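Lipase (PDB 5AH0) hydrolyses ester bonds as a lipase of the alpha/beta-hydrolase clan and also attacks the synthetic polyester poly(butylene adipate-co-terephthalate). Local coordinates at residues L277-I281 and Y282-L286; D356-D359 and A360-I363. All blocks are in the same frame, centred on the assembly; numbering follows the deposited sequence.

Contact 1 of 2, residues L277-I281 and Y282-L286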
ATOM      1  N   LEU A 277     -14.173 -12.503   3.385  1.00 45.54           N
ATOM      2  CA  LEU A 277     -14.793 -11.711   2.332  1.00 40.85           C
ATOM      3  C   LEU A 277     -15.356 -12.610   1.230  1.00 42.16           C
ATOM      4  O   LEU A 277     -14.634 -13.414   0.646  1.00 41.79           O
ATOM      5  CB  LEU A 277     -13.786 -10.735   1.732  1.00 38.41           C
ATOM      6  CG  LEU A 277     -13.174  -9.696   2.676  1.00 41.56           C
ATOM      7  CD1 LEU A 277     -12.195  -8.815   1.929  1.00 37.33           C
ATOM      8  CD2 LEU A 277     -14.283  -8.840   3.316  1.00 42.59           C
ATOM      9  N   PRO A 278     -16.653 -12.467   0.936  1.00 40.81           N
ATOM     10  CA  PRO A 278     -17.239 -13.313  -0.099  1.00 40.57           C
ATOM     11  C   PRO A 278     -17.156 -12.690  -1.481  1.00 39.34           C
ATOM     12  O   PRO A 278     -17.066 -11.466  -1.619  1.00 40.32           O
ATOM     13  CB  PRO A 278     -18.693 -13.426   0.342  1.00 34.36           C
ATOM     14  CG  PRO A 278     -18.972 -12.070   0.972  1.00 38.73           C
ATOM     15  CD  PRO A 278     -17.669 -11.629   1.612  1.00 39.40           C
ATOM     16  N   HIS A 279     -17.182 -13.542  -2.496  1.00 36.34           N
ATOM     17  CA  HIS A 279     -17.475 -13.089  -3.841  1.00 36.83           C
ATOM     18  C   HIS A 279     -18.994 -13.033  -4.035  1.00 41.40           C
ATOM     19  O   HIS A 279     -19.697 -14.041  -3.907  1.00 46.16           O
ATOM     20  CB  HIS A 279     -16.828 -14.001  -4.861  1.00 33.00           C
ATOM     21  CG  HIS A 279     -16.732 -13.390  -6.216  1.00 39.89           C
ATOM     22  ND1 HIS A 279     -17.811 -13.312  -7.068  1.00 42.20           N
ATOM     23  CD2 HIS A 279     -15.696 -12.810  -6.862  1.00 37.26           C
ATOM     24  CE1 HIS A 279     -17.438 -12.722  -8.188  1.00 39.38           C
ATOM     25  NE2 HIS A 279     -16.162 -12.398  -8.085  1.00 39.36           N
ATOM     26  N   VAL A 280     -19.515 -11.846  -4.300  1.00 43.27           N
ATOM     27  CA  VAL A 280     -20.966 -11.669  -4.322  1.00 46.68           C
ATOM     28  C   VAL A 280     -21.638 -12.345  -5.528  1.00 47.64           C
ATOM     29  O   VAL A 280     -22.841 -12.585  -5.526  1.00 50.00           O
ATOM     30  CB  VAL A 280     -21.314 -10.169  -4.270  1.00 50.12           C
ATOM     31  CG1 VAL A 280     -22.805  -9.954  -4.185  1.00 60.71           C
ATOM     32  CG2 VAL A 280     -20.645  -9.527  -3.053  1.00 45.12           C
ATOM     33  N   ILE A 281     -20.864 -12.704  -6.543  1.00 49.86           N
ATOM     34  CA  ILE A 281     -21.452 -13.384  -7.699  1.00 51.00           C
ATOM     35  C   ILE A 281     -21.340 -14.900  -7.541  1.00 47.10           C
ATOM     36  O   ILE A 281     -22.340 -15.612  -7.590  1.00 49.41           O
ATOM     37  CB  ILE A 281     -20.790 -12.952  -9.040  1.00 50.56           C
ATOM     38  CG1 ILE A 281     -21.186 -11.523  -9.408  1.00 53.47           C
ATOM     39  CG2 ILE A 281     -21.211 -13.874 -10.176  1.00 41.09           C
ATOM     40  CD1 ILE A 281     -20.407 -10.458  -8.706  1.00 57.05           C
ATOM     41  N   TYR A 282     -20.131 -15.389  -7.311  1.00 43.39           N
ATOM     42  CA  TYR A 282     -19.894 -16.832  -7.302  1.00 47.69           C
ATOM     43  C   TYR A 282     -20.206 -17.525  -5.979  1.00 50.20           C
ATOM     44  O   TYR A 282     -20.252 -18.758  -5.922  1.00 50.54           O
ATOM     45  CB  TYR A 282     -18.446 -17.114  -7.686  1.00 41.81           C
ATOM     46  CG  TYR A 282     -18.097 -16.529  -9.027  1.00 41.29           C
ATOM     47  CD1 TYR A 282     -19.017 -16.554 -10.071  1.00 39.83           C
ATOM     48  CD2 TYR A 282     -16.845 -15.964  -9.263  1.00 41.88           C
ATOM     49  CE1 TYR A 282     -18.712 -16.024 -11.307  1.00 40.76           C
ATOM     50  CE2 TYR A 282     -16.519 -15.439 -10.511  1.00 41.17           C
ATOM     51  CZ  TYR A 282     -17.460 -15.469 -11.524  1.00 43.61           C
ATOM     52  OH  TYR A 282     -17.161 -14.943 -12.764  1.00 51.89           O
ATOM     53  N   MET A 283     -20.379 -16.740  -4.919  1.00 49.71           N
ATOM     54  CA  MET A 283     -20.604 -17.282  -3.579  1.00 51.98           C
ATOM     55  C   MET A 283     -19.417 -18.145  -3.169  1.00 45.29           C
ATOM     56  O   MET A 283     -19.560 -19.112  -2.437  1.00 48.57           O
ATOM     57  CB  MET A 283     -21.909 -18.079  -3.523  1.00 60.53           C
ATOM     58  CG  MET A 283     -23.137 -17.322  -4.032  1.00 67.75           C
ATOM     59  SD  MET A 283     -24.014 -16.324  -2.807  1.00141.35           S
ATOM     60  CE  MET A 283     -22.956 -14.892  -2.603  1.00 61.82           C
ATOM     61  N   THR A 284     -18.254 -17.819  -3.718  1.00 37.86           N
ATOM     62  CA  THR A 284     -16.991 -18.368  -3.264  1.00 37.37           C
ATOM     63  C   THR A 284     -16.302 -17.344  -2.360  1.00 39.32           C
ATOM     64  O   THR A 284     -16.798 -16.219  -2.188  1.00 40.04           O
ATOM     65  CB  THR A 284     -16.074 -18.709  -4.450  1.00 35.51           C
ATOM     66  OG1 THR A 284     -15.670 -17.495  -5.094  1.00 35.41           O
ATOM     67  CG2 THR A 284     -16.785 -19.600  -5.435  1.00 35.53           C
ATOM     68  N   PRO A 285     -15.144 -17.701  -1.796  1.00 36.45           N
ATOM     69  CA  PRO A 285     -14.369 -16.593  -1.201  1.00 37.47           C
ATOM     70  C   PRO A 285     -14.040 -15.533  -2.277  1.00 39.15           C
ATOM     71  O   PRO A 285     -13.899 -15.924  -3.442  1.00 40.77           O
ATOM     72  CB  PRO A 285     -13.104 -17.283  -0.694  1.00 29.44           C
ATOM     73  CG  PRO A 285     -13.569 -18.694  -0.367  1.00 33.79           C
ATOM     74  CD  PRO A 285     -14.582 -19.022  -1.473  1.00 34.86           C
ATOM     75  N   LEU A 286     -13.923 -14.253  -1.905  1.00 31.07           N
ATOM     76  CA  LEU A 286     -13.632 -13.177  -2.860  1.00 29.89           C
ATOM     77  C   LEU A 286     -12.417 -13.478  -3.728  1.00 34.00           C
ATOM     78  O   LEU A 286     -12.454 -13.301  -4.935  1.00 32.15           O
ATOM     79  CB  LEU A 286     -13.400 -11.843  -2.125  1.00 29.99           C
ATOM     80  CG  LEU A 286     -13.022 -10.618  -2.973  1.00 31.86           C
ATOM     81  CD1 LEU A 286     -14.108 -10.348  -4.013  1.00 34.60           C
ATOM     82  CD2 LEU A 286     -12.833  -9.363  -2.126  1.00 31.81           C
TER

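Contact 2 of 2, residues D356-D359 and A360-I363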
ATOM      1  N   ASP A 356      -3.536 -15.879   2.773  1.00 36.15           N
ATOM      2  CA  ASP A 356      -3.890 -15.151   1.554  1.00 36.65           C
ATOM      3  C   ASP A 356      -3.799 -13.636   1.787  1.00 39.00           C
ATOM      4  O   ASP A 356      -3.428 -13.181   2.876  1.00 41.48           O
ATOM      5  CB  ASP A 356      -5.269 -15.564   0.985  1.00 37.21           C
ATOM      6  CG  ASP A 356      -6.462 -15.183   1.869  1.00 48.30           C
ATOM      7  OD1 ASP A 356      -6.514 -14.075   2.456  1.00 48.05           O
ATOM      8  OD2 ASP A 356      -7.406 -16.012   1.929  1.00 57.94           O
ATOM      9  N   HIS A 357      -4.121 -12.863   0.758  1.00 37.67           N
ATOM     10  CA  HIS A 357      -3.858 -11.430   0.784  1.00 42.64           C
ATOM     11  C   HIS A 357      -4.561 -10.669   1.907  1.00 38.93           C
ATOM     12  O   HIS A 357      -3.950  -9.817   2.552  1.00 34.83           O
ATOM     13  CB  HIS A 357      -4.258 -10.816  -0.548  1.00 41.23           C
ATOM     14  CG  HIS A 357      -3.618  -9.494  -0.815  1.00 37.86           C
ATOM     15  ND1 HIS A 357      -2.267  -9.362  -1.051  1.00 38.62           N
ATOM     16  CD2 HIS A 357      -4.144  -8.250  -0.905  1.00 37.11           C
ATOM     17  CE1 HIS A 357      -1.989  -8.091  -1.278  1.00 42.22           C
ATOM     18  NE2 HIS A 357      -3.110  -7.394  -1.193  1.00 38.21           N
ATOM     19  N   MET A 358      -5.837 -10.972   2.139  1.00 36.09           N
ATOM     20  CA  MET A 358      -6.577 -10.280   3.190  1.00 36.50           C
ATOM     21  C   MET A 358      -6.268 -10.847   4.562  1.00 39.04           C
ATOM     22  O   MET A 358      -6.390 -10.130   5.559  1.00 42.39           O
ATOM     23  CB  MET A 358      -8.083 -10.340   2.939  1.00 39.54           C
ATOM     24  CG  MET A 358      -8.490  -9.757   1.599  1.00 41.13           C
ATOM     25  SD  MET A 358      -7.812  -8.111   1.397  1.00 61.56           S
ATOM     26  CE  MET A 358      -8.849  -7.179   2.516  1.00 51.40           C
ATOM     27  N   ASP A 359      -5.873 -12.125   4.605  1.00 34.60           N
ATOM     28  CA  ASP A 359      -5.401 -12.748   5.835  1.00 39.19           C
ATOM     29  C   ASP A 359      -4.315 -11.866   6.449  1.00 39.59           C
ATOM     30  O   ASP A 359      -4.258 -11.667   7.665  1.00 42.51           O
ATOM     31  CB  ASP A 359      -4.813 -14.154   5.584  1.00 45.99           C
ATOM     32  CG  ASP A 359      -5.880 -15.268   5.434  1.00 52.65           C
ATOM     33  OD1 ASP A 359      -6.997 -15.144   5.993  1.00 55.05           O
ATOM     34  OD2 ASP A 359      -5.566 -16.300   4.773  1.00 50.27           O
ATOM     35  N   ALA A 360      -3.469 -11.323   5.579  1.00 32.52           N
ATOM     36  CA  ALA A 360      -2.228 -10.699   5.994  1.00 33.91           C
ATOM     37  C   ALA A 360      -2.460  -9.420   6.765  1.00 38.41           C
ATOM     38  O   ALA A 360      -1.624  -9.041   7.591  1.00 40.19           O
ATOM     39  CB  ALA A 360      -1.342 -10.427   4.785  1.00 38.41           C
ATOM     40  N   CYS A 361      -3.589  -8.759   6.514  1.00 37.06           N
ATOM     41  CA  CYS A 361      -3.906  -7.552   7.278  1.00 39.71           C
ATOM     42  C   CYS A 361      -5.014  -7.840   8.293  1.00 41.54           C
ATOM     43  O   CYS A 361      -5.536  -6.932   8.918  1.00 46.08           O
ATOM     44  CB  CYS A 361      -4.293  -6.385   6.359  1.00 39.85           C
ATOM     45  SG  CYS A 361      -5.775  -6.614   5.314  1.00 46.14           S
ATOM     46  N   GLY A 362      -5.382  -9.104   8.449  1.00 41.76           N
ATOM     47  CA  GLY A 362      -6.201  -9.496   9.589  1.00 41.67           C
ATOM     48  C   GLY A 362      -7.624  -9.956   9.325  1.00 38.47           C
ATOM     49  O   GLY A 362      -8.407 -10.134  10.255  1.00 43.20           O
ATOM     50  N   ILE A 363      -7.950 -10.167   8.062  1.00 35.08           N
ATOM     51  CA  ILE A 363      -9.295 -10.534   7.651  1.00 38.66           C
ATOM     52  C   ILE A 363      -9.284 -11.884   6.930  1.00 41.78           C
ATOM     53  O   ILE A 363      -8.710 -12.018   5.842  1.00 41.72           O
ATOM     54  CB  ILE A 363      -9.875  -9.456   6.727  1.00 36.98           C
ATOM     55  CG1 ILE A 363      -9.861  -8.102   7.439  1.00 38.60           C
ATOM     56  CG2 ILE A 363     -11.267  -9.808   6.287  1.00 36.20           C
ATOM     57  CD1 ILE A 363      -9.938  -6.907   6.483  1.00 39.09           C
TER
HETATM   58  O   HOH W   1      -8.986 -13.550   3.559  1.00 37.76           O

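Contact 1 of 2, residues L277-I281 and Y282-L286
Pro278 and Pro285 face each other as a non-hydrogen-bonded antiparallel pair, CA to CA 4.5 Å, a position that suits two residues lacking an N-H. This single beta bridge pinches a hairpin-like loop between strand 258-265 and helix 288-294. Flanking bonds define it: His279 N donates almost straight to Thr284 O (2.7 Å, 174°), and Leu286 N reaches Leu277 O at 2.8 Å. Beyond the bridge, Met283 N returns to His279 O at 3.0 Å and rounds the turn.

With CG anti to the backbone N (chi1 -163°), the His279 ring stands beside the turn, where ND1 accepts from both Tyr282 N, at 3.1 Å, and Ile281 N, each donor tilted out of the ring plane. Two N-H groups converging on ND1 are consistent with a neutral ring protonated at NE2. The Tyr282 ring lies in an offset stack on one face of the imidazole, planes 8° apart, while Leu286 O sits at the imidazole edge. Pro289 of helix 288-294 touches both aromatic residues. Ile281 CG2 packs against Tyr282 CD1 at 3.5 Å; near the bridge, Leu277 and Leu286 run side by side, CB to CB 4.0 Å.

Contact 2 of 2, residues D356-D359 and A360-I363
The carbonyl group of Met358 is gripped from opposite faces of its plane: Cys361 N lies above one face and Ile363 N above the other, the shorter bond at 2.9 Å. Of the carboxylates, Asp356 meets Asp359 N nearly along the C-O direction of OD1, and Asp359 takes Asp356 N on the anti side of OD2. The imidazole of His357 meets the His113 ring at about 40°; its NE2 bonds to Ser114 OG and its ND1 to Asp315 OD2, consistent with the catalytic triad of an alpha/beta-hydrolase.

An Asx motif brackets this histidine: Asp359 N donates to Asp356 OD1 (3.0 Å), and Asp356 N returns a bond to Asp359 OD2 (2.9 Å). Asp359 has CG beside its backbone N (chi1 -80°), which swings the carboxylate back to Asp356. Farther along the chain, Ile363 N to Met358 O and Gly362 N to Asp359 O (2.9 Å) give the bonding pattern of a Schellman motif, though 357-359 lack regular helix bonds, with Gly362 at a positive phi of 112°, where a CB would jam against the preceding carbonyl.

Met358, bent at chi2 and chi3, sets CE 4.1 Å from Ile363 CD1 and 4.2 Å from Cys361 SG. A water lies 2.8 Å from both Asp356 OD1 and Ile363 O and may link them. Replacing Asp359 with a leucine would probably leave Asp356 N and Asn366 N without their carboxylate acceptors and free the loop to shift. Backbone N-H groups aimed at the two carboxylates hold the chain on either side of His357, and probably help to fix the direction of its imidazole.

Contact 1 comes before contact 2 in the chain, with about 70 residues between them, and their centres lie about 16 Å apart on the same side of the molecule's centre. Contact 1 lies farther out, about 23 Å from the centre of the chain, against about 13 Å for contact 2. Direct evidence that they meet is apolar: Leu277 CD1 lies 3.8 Å from Met358 CE, and Leu277 CG is 4.1 Å from Ile363 CG2. The 277-286 loop, which also rests on helix 173-190, thus packs through Leu277 against the loop carrying the probable catalytic histidine. The zinc ion has its ligands, Asp56, His76, His82 and Asp233, in neither contact.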